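Atg5 (Kluyveromyces marxianus, PDB 3VQI) is a ubiquitin-fold autophagy protein that forms a conjugate with Atg12 and probably acts in autophagic vesicle formation, cytoplasm-to-vacuole transport and nucleophagy. Local coordinates at residues 6-11 with 179-184; 54-59 with 72-77; 152-157 with 190-195. One frame throughout, in Å; residues are numbered along the deposited sequence.

In the fold
From the N terminus, helix 6-12 is met by the start of helix 181-189, so contact 1 closes a long loop of 167 residues. Within that loop, contact 2 closes a short one in the UblA domain, where helix 48-59 packs on strand 74-78 across only 12 intervening residues. Contact 3 opens afterwards, at the end of helix 135-155, and closes on the loop that follows helix 181-189; its segments alternate with those of contact 1, and the two loops therefore cross. Contacts 1 and 3 come within about 7 Å at their nearest atoms and both involve the helical bundle, whereas contacts 2 and 3 lie on opposite sides of the chain's centre, their own centres about 37 Å apart.

Contact 1: residues 6-11 with 179-184; sequences ELRERV and RNRSDF
R181 reaches from the first turn of helix 181-189, in the alpha-helical bundle region, to R8 and E9 on the N-terminal helix 6-12, a surface contact between two helices carried by long side chains. The packing is by van der Waals contact: CB of R8 lies over one face of the R181 guanidinium, 3.9 Å from NH2, while CG of E9 comes to 3.8 Å from NH1. A bend at chi3 (101°) turns the R181 guanidinium against the other helix, and its plane stands 83° from that of R8.

Electrostatics are looser. The E9 carboxylate carries the opposite charge but stays out of contact, OE1 being 4.6 Å from R181 NH1. The extended R8 chain carries its NH2 to a salt bridge with D260. R181 NH1 and NH2 both hydrogen-bond just beyond the two segments, and NH2 makes a long, weak ion pair with E5. An alanine here would remove those bonds and is likely to leave a gap beside R8 CB and E9 CG, and E5 without this weak mate.

Within the bundle segment, N180 is the N-cap of helix 181-189: its OD1 accepts from D183 N at 3.0 Å, the donor lying well above the carbonyl plane.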
# COMPACT_ATOMS: atom_id res chain seq x y z
N GLU A 6 6.39 8.86 19.11
CA GLU A 6 4.94 8.81 19.17
C GLU A 6 4.33 8.58 17.79
O GLU A 6 3.65 7.57 17.56
CB GLU A 6 4.40 10.12 19.77
N LEU A 7 4.58 9.51 16.88
CA LEU A 7 4.07 9.43 15.51
C LEU A 7 4.30 8.07 14.88
O LEU A 7 3.34 7.38 14.52
CB LEU A 7 4.72 10.50 14.64
CG LEU A 7 4.31 11.94 14.92
CD1 LEU A 7 5.07 12.88 14.01
CD2 LEU A 7 2.80 12.09 14.73
N ARG A 8 5.56 7.70 14.74
CA ARG A 8 5.92 6.43 14.13
C ARG A 8 5.06 5.26 14.61
O ARG A 8 4.86 4.29 13.88
CB ARG A 8 7.39 6.14 14.36
CG ARG A 8 8.29 7.15 13.70
CD ARG A 8 9.73 6.79 13.91
NE ARG A 8 10.59 7.84 13.40
CZ ARG A 8 11.91 7.83 13.48
NH1 ARG A 8 12.54 6.81 14.06
NH2 ARG A 8 12.61 8.85 13.00
N GLU A 9 4.55 5.35 15.83
CA GLU A 9 3.71 4.29 16.36
C GLU A 9 2.32 4.37 15.74
O GLU A 9 1.81 3.38 15.22
CB GLU A 9 3.62 4.41 17.87
CG GLU A 9 4.35 3.31 18.62
CD GLU A 9 3.40 2.24 19.11
OE1 GLU A 9 3.46 1.10 18.58
OE2 GLU A 9 2.60 2.54 20.02
N ARG A 10 1.72 5.56 15.80
CA ARG A 10 0.39 5.77 15.23
C ARG A 10 0.35 5.31 13.78
O ARG A 10 -0.62 4.67 13.35
CB ARG A 10 0.01 7.26 15.29
CG ARG A 10 -0.35 7.77 16.66
CD ARG A 10 0.46 9.00 17.01
NE ARG A 10 0.01 9.60 18.26
CZ ARG A 10 0.66 10.56 18.90
NH1 ARG A 10 1.80 11.04 18.40
NH2 ARG A 10 0.18 11.05 20.04
N VAL A 11 1.40 5.64 13.03
CA VAL A 11 1.50 5.26 11.63
C VAL A 11 1.52 3.74 11.47
O VAL A 11 0.73 3.17 10.72
CB VAL A 11 2.76 5.89 10.99
CG1 VAL A 11 2.96 5.35 9.59
CG2 VAL A 11 2.61 7.40 10.94
N ARG A 179 3.08 -7.66 13.02
CA ARG A 179 2.97 -6.31 13.53
C ARG A 179 4.02 -6.05 14.62
O ARG A 179 3.81 -5.26 15.53
CB ARG A 179 1.56 -6.07 14.06
CG ARG A 179 0.49 -6.05 12.98
CD ARG A 179 0.59 -4.77 12.17
NE ARG A 179 1.20 -4.97 10.86
CZ ARG A 179 1.57 -3.98 10.05
NH1 ARG A 179 1.39 -2.71 10.42
NH2 ARG A 179 2.10 -4.25 8.87
N ASN A 180 5.16 -6.74 14.53
CA ASN A 180 6.24 -6.52 15.48
C ASN A 180 7.07 -5.39 14.91
O ASN A 180 7.93 -5.60 14.03
CB ASN A 180 7.14 -7.74 15.64
CG ASN A 180 8.20 -7.52 16.70
OD1 ASN A 180 8.61 -6.39 16.96
ND2 ASN A 180 8.65 -8.61 17.32
N ARG A 181 6.84 -4.20 15.43
CA ARG A 181 7.53 -3.00 14.95
C ARG A 181 9.02 -2.89 15.16
O ARG A 181 9.73 -2.48 14.26
CB ARG A 181 6.87 -1.77 15.54
CG ARG A 181 6.53 -0.75 14.50
CD ARG A 181 6.46 0.61 15.13
NE ARG A 181 7.66 1.43 14.90
CZ ARG A 181 8.20 2.22 15.82
NH1 ARG A 181 7.66 2.28 17.03
NH2 ARG A 181 9.26 2.98 15.52
N SER A 182 9.48 -3.23 16.36
CA SER A 182 10.90 -3.17 16.68
C SER A 182 11.63 -4.14 15.76
O SER A 182 12.76 -3.89 15.33
CB SER A 182 11.12 -3.55 18.14
OG SER A 182 10.37 -2.70 18.98
N ASP A 183 10.97 -5.26 15.47
CA ASP A 183 11.55 -6.25 14.58
C ASP A 183 11.69 -5.65 13.18
O ASP A 183 12.67 -5.89 12.49
CB ASP A 183 10.67 -7.49 14.52
CG ASP A 183 10.98 -8.49 15.63
OD1 ASP A 183 11.51 -8.07 16.69
OD2 ASP A 183 10.69 -9.69 15.43
N PHE A 184 10.69 -4.87 12.78
CA PHE A 184 10.69 -4.24 11.47
C PHE A 184 11.78 -3.17 11.40
O PHE A 184 12.66 -3.23 10.53
CB PHE A 184 9.31 -3.63 11.18
CG PHE A 184 9.23 -2.89 9.87
CD1 PHE A 184 9.37 -1.51 9.83
CD2 PHE A 184 9.08 -3.59 8.68
CE1 PHE A 184 9.37 -0.82 8.62
CE2 PHE A 184 9.07 -2.92 7.46
CZ PHE A 184 9.22 -1.53 7.43

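Contact 2: residues 54-59 with 72-77; sequences TVVRKL and RNWWFE
V56 and W74 meet through their first torsions: a chi1 of 165° sets CG2 of V56 anti to the carbonyl carbon and beside the backbone N, and W74 likewise carries CG anti to its own carbonyl carbon (chi1 -65°), bringing the indole out toward the helix. CG2 of V56 then sits over the centre of one indole face, 3.8 Å from the centroid of the six-membered ring of W74 and only 10° off the ring normal, a CH-pi contact. The second methyl, CG1 of V56, lies farther along the same ring, 4.0 Å from CZ2 of W74.

The preceding residue, V55, meets F76 more loosely. Its CG1 is 4.4 Å from CE2 of F76 and approaches the phenyl ring at an oblique angle.

Both pairs belong to the ubiquitin-like fold of the UblA domain, in which helix 48-59 packs across a mixed sheet. All four touching residues are buried, and the sheet's other strands complete the core: V55 also rests on V20 and I40, and F76 on V20. Around the indole of W74, the rings of Y67 and H121 make edge-to-face contacts, and V56 touches Y67 as well. The polar edge of the indole is satisfied too, NE1 of W74 donating to S69 O in the preceding loop.

Strand alternation places W74 and F76 on the helix-covered side and W75 and E77 on the other. There NE1 of W75 donates to OE2 of E77 over 2.9 Å in a nearly straight bond. The carboxylate oxygen lies almost in the indole plane of W75 and is met on its anti side, somewhat out of the carboxylate plane, while CG of E77 lies in plane at the edge of the same ring.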
# COMPACT_ATOMS: atom_id res chain seq x y z
N THR A 54 -10.03 -13.85 3.58
CA THR A 54 -10.92 -13.63 4.72
C THR A 54 -12.23 -13.09 4.18
O THR A 54 -13.31 -13.56 4.55
CB THR A 54 -10.32 -12.60 5.68
OG1 THR A 54 -8.97 -12.95 5.97
CG2 THR A 54 -11.13 -12.52 6.97
N VAL A 55 -12.13 -12.10 3.30
CA VAL A 55 -13.31 -11.50 2.70
C VAL A 55 -14.06 -12.54 1.88
O VAL A 55 -15.29 -12.64 1.95
CB VAL A 55 -12.92 -10.30 1.85
CG1 VAL A 55 -14.05 -9.87 0.94
CG2 VAL A 55 -12.58 -9.16 2.77
N VAL A 56 -13.34 -13.35 1.12
CA VAL A 56 -13.99 -14.37 0.34
C VAL A 56 -14.74 -15.33 1.25
O VAL A 56 -15.89 -15.65 1.01
CB VAL A 56 -12.98 -15.14 -0.52
CG1 VAL A 56 -13.61 -16.41 -1.05
CG2 VAL A 56 -12.53 -14.25 -1.69
N ARG A 57 -14.08 -15.77 2.32
CA ARG A 57 -14.69 -16.70 3.29
C ARG A 57 -15.99 -16.13 3.85
O ARG A 57 -17.04 -16.76 3.77
CB ARG A 57 -13.72 -16.95 4.46
CG ARG A 57 -14.10 -18.12 5.40
CD ARG A 57 -13.74 -17.89 6.89
NE ARG A 57 -12.53 -17.08 7.13
CZ ARG A 57 -11.33 -17.33 6.63
NH1 ARG A 57 -11.13 -18.38 5.84
NH2 ARG A 57 -10.31 -16.54 6.91
N LYS A 58 -15.93 -14.93 4.42
CA LYS A 58 -17.11 -14.33 5.01
C LYS A 58 -18.30 -14.18 4.08
O LYS A 58 -19.45 -14.17 4.54
CB LYS A 58 -16.80 -12.95 5.58
CG LYS A 58 -15.96 -12.93 6.83
CD LYS A 58 -16.05 -11.56 7.49
CE LYS A 58 -14.84 -11.25 8.37
NZ LYS A 58 -15.13 -11.37 9.82
N LEU A 59 -18.04 -14.06 2.78
CA LEU A 59 -19.12 -13.86 1.81
C LEU A 59 -19.32 -15.01 0.85
O LEU A 59 -20.14 -14.91 -0.06
CB LEU A 59 -18.87 -12.57 1.02
CG LEU A 59 -18.49 -11.33 1.84
CD1 LEU A 59 -18.20 -10.15 0.93
CD2 LEU A 59 -19.61 -10.99 2.82
N ARG A 72 -6.85 -16.58 -7.13
CA ARG A 72 -6.98 -16.47 -8.57
C ARG A 72 -8.33 -15.92 -9.01
O ARG A 72 -9.38 -16.38 -8.56
CB ARG A 72 -6.74 -17.83 -9.21
N ASN A 73 -8.28 -14.93 -9.90
CA ASN A 73 -9.47 -14.30 -10.46
C ASN A 73 -10.30 -13.42 -9.54
O ASN A 73 -11.43 -13.06 -9.87
CB ASN A 73 -10.35 -15.36 -11.10
CG ASN A 73 -9.63 -16.12 -12.18
OD1 ASN A 73 -9.44 -17.34 -12.08
ND2 ASN A 73 -9.20 -15.42 -13.21
N TRP A 74 -9.77 -13.07 -8.37
CA TRP A 74 -10.50 -12.18 -7.48
C TRP A 74 -9.78 -10.85 -7.51
O TRP A 74 -8.59 -10.80 -7.80
CB TRP A 74 -10.53 -12.67 -6.04
CG TRP A 74 -11.28 -13.93 -5.81
CD1 TRP A 74 -10.78 -15.21 -5.85
CD2 TRP A 74 -12.67 -14.05 -5.49
NE1 TRP A 74 -11.77 -16.12 -5.57
CE2 TRP A 74 -12.94 -15.44 -5.34
CE3 TRP A 74 -13.71 -13.13 -5.32
CZ2 TRP A 74 -14.22 -15.92 -5.02
CZ3 TRP A 74 -14.98 -13.60 -5.00
CH2 TRP A 74 -15.22 -14.99 -4.85
N TRP A 75 -10.50 -9.78 -7.24
CA TRP A 75 -9.90 -8.45 -7.17
C TRP A 75 -10.91 -7.53 -6.50
O TRP A 75 -12.03 -7.94 -6.20
CB TRP A 75 -9.49 -7.97 -8.58
CG TRP A 75 -10.63 -7.65 -9.53
CD1 TRP A 75 -11.33 -6.48 -9.60
CD2 TRP A 75 -11.21 -8.52 -10.51
NE1 TRP A 75 -12.29 -6.56 -10.57
CE2 TRP A 75 -12.25 -7.80 -11.14
CE3 TRP A 75 -10.94 -9.83 -10.93
CZ2 TRP A 75 -13.04 -8.35 -12.17
CZ3 TRP A 75 -11.73 -10.39 -11.95
CH2 TRP A 75 -12.77 -9.64 -12.56
N PHE A 76 -10.51 -6.31 -6.18
CA PHE A 76 -11.44 -5.39 -5.55
C PHE A 76 -11.73 -4.25 -6.50
O PHE A 76 -10.90 -3.89 -7.36
CB PHE A 76 -10.87 -4.80 -4.25
CG PHE A 76 -10.77 -5.77 -3.11
CD1 PHE A 76 -9.58 -6.46 -2.87
CD2 PHE A 76 -11.84 -5.97 -2.25
CE1 PHE A 76 -9.45 -7.31 -1.79
CE2 PHE A 76 -11.73 -6.82 -1.15
CZ PHE A 76 -10.53 -7.49 -0.92
N GLU A 77 -12.91 -3.67 -6.37
CA GLU A 77 -13.26 -2.56 -7.22
C GLU A 77 -13.82 -1.44 -6.38
O GLU A 77 -14.58 -1.66 -5.44
CB GLU A 77 -14.28 -2.97 -8.27
CG GLU A 77 -13.67 -3.32 -9.62
CD GLU A 77 -14.71 -3.84 -10.61
OE1 GLU A 77 -15.86 -3.34 -10.60
OE2 GLU A 77 -14.38 -4.75 -11.40

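Contact 3: residues 152-157 with 190-195; sequences FILNGS and KLFSMN
N155 donates its side-chain amide to the main chain of the facing loop: ND2 is 3.1 Å from L191 O, with an angle of 151° at the hydrogen. The donor approaches almost straight on to the L191 carbonyl, and L191 O sits somewhat out of the plane of the N155 amide. This is the one hydrogen bond between 152-157 and 190-195. The other branch of the same amide, OD1 of N155, lies by CB of F192 at 3.9 Å, so the asparagine spans two successive residues of the loop.

Beside it runs an apolar contact. L154 sends CD1 over one face of the F192 ring, 3.5 Å from CG of F192, in a CH-pi contact. The methyl is set toward the CB side of the ring rather than over its middle, 4.0 Å from the centroid and 30° off the normal. With chi1 at 90°, F192 CG lies between the backbone N and the carbonyl carbon, which turns the ring against L154.

The contact joins the C-terminal end of helix 135-155 in the alpha-helical bundle region to the loop between helix 181-189 and strand 202-205, the passage toward the UblB domain. G156 is the first residue whose backbone angles are no longer helical, with a positive phi that favours glycine. Farther along the same passage, the backbone of S199 pairs with that of I153 and the backbone of K198 with that of L154. The L154 side chain also touches P201 in the loop and Y259 of helix 255-262, and L191 packs on I161 and L164. At the head of the loop, NZ of K190 forms a salt bridge with D168.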
# COMPACT_ATOMS: atom_id res chain seq x y z
N PHE A 152 18.47 0.56 -3.66
CA PHE A 152 19.29 1.20 -4.69
C PHE A 152 19.13 2.71 -4.62
O PHE A 152 20.10 3.47 -4.68
CB PHE A 152 18.85 0.75 -6.07
CG PHE A 152 19.35 -0.60 -6.46
CD1 PHE A 152 20.71 -0.80 -6.72
CD2 PHE A 152 18.47 -1.67 -6.62
CE1 PHE A 152 21.18 -2.03 -7.15
CE2 PHE A 152 18.93 -2.91 -7.05
CZ PHE A 152 20.29 -3.09 -7.31
N ILE A 153 17.88 3.14 -4.51
CA ILE A 153 17.60 4.56 -4.42
C ILE A 153 18.33 5.15 -3.22
O ILE A 153 18.94 6.21 -3.33
CB ILE A 153 16.07 4.80 -4.27
CG1 ILE A 153 15.35 4.36 -5.54
CG2 ILE A 153 15.78 6.26 -3.96
CD1 ILE A 153 13.87 4.59 -5.50
N LEU A 154 18.31 4.45 -2.09
CA LEU A 154 18.95 4.94 -0.88
C LEU A 154 20.47 4.82 -0.88
O LEU A 154 21.17 5.76 -0.47
CB LEU A 154 18.38 4.22 0.34
CG LEU A 154 16.92 4.51 0.68
CD1 LEU A 154 16.38 3.47 1.65
CD2 LEU A 154 16.80 5.91 1.26
N ASN A 155 21.00 3.69 -1.34
CA ASN A 155 22.44 3.49 -1.33
C ASN A 155 23.17 3.23 -2.65
O ASN A 155 24.32 2.79 -2.60
CB ASN A 155 22.82 2.34 -0.39
CG ASN A 155 21.84 2.17 0.76
OD1 ASN A 155 21.52 3.13 1.48
ND2 ASN A 155 21.38 0.94 0.96
N GLY A 156 22.57 3.47 -3.81
CA GLY A 156 23.29 3.23 -5.06
C GLY A 156 23.61 1.79 -5.42
O GLY A 156 24.21 1.52 -6.48
N SER A 157 23.24 0.86 -4.55
CA SER A 157 23.50 -0.55 -4.81
C SER A 157 22.73 -1.44 -3.86
O SER A 157 22.51 -1.08 -2.70
CB SER A 157 24.98 -0.82 -4.71
N LYS A 190 19.41 -2.13 9.20
CA LYS A 190 20.47 -2.87 8.53
C LYS A 190 20.44 -2.65 7.02
O LYS A 190 21.24 -3.24 6.28
CB LYS A 190 20.35 -4.37 8.86
CG LYS A 190 20.65 -4.74 10.31
CD LYS A 190 20.69 -6.25 10.51
CE LYS A 190 20.94 -6.63 11.96
NZ LYS A 190 20.93 -8.11 12.18
N LEU A 191 19.52 -1.81 6.56
CA LEU A 191 19.39 -1.53 5.14
C LEU A 191 19.78 -0.11 4.79
O LEU A 191 20.39 0.13 3.74
CB LEU A 191 17.95 -1.79 4.68
CG LEU A 191 17.46 -3.24 4.71
CD1 LEU A 191 16.06 -3.32 4.15
CD2 LEU A 191 18.39 -4.10 3.90
N PHE A 192 19.44 0.83 5.65
CA PHE A 192 19.79 2.21 5.36
C PHE A 192 19.80 3.13 6.58
O PHE A 192 19.11 2.88 7.57
CB PHE A 192 18.81 2.79 4.33
CG PHE A 192 17.59 3.44 4.95
CD1 PHE A 192 16.50 2.69 5.34
CD2 PHE A 192 17.58 4.82 5.20
CE1 PHE A 192 15.40 3.29 5.97
CE2 PHE A 192 16.50 5.43 5.83
CZ PHE A 192 15.41 4.66 6.21
N SER A 193 20.58 4.20 6.47
CA SER A 193 20.66 5.22 7.51
C SER A 193 20.25 6.53 6.83
O SER A 193 20.72 6.84 5.74
CB SER A 193 22.08 5.32 8.05
N MET A 194 19.35 7.27 7.47
CA MET A 194 18.89 8.53 6.90
C MET A 194 20.07 9.48 6.67
O MET A 194 20.25 10.02 5.58
CB MET A 194 17.87 9.18 7.84
N ASN A 195 20.89 9.65 7.70
CA ASN A 195 22.05 10.52 7.65
C ASN A 195 23.11 10.15 6.61
O ASN A 195 24.07 10.90 6.40
CB ASN A 195 22.70 10.60 9.04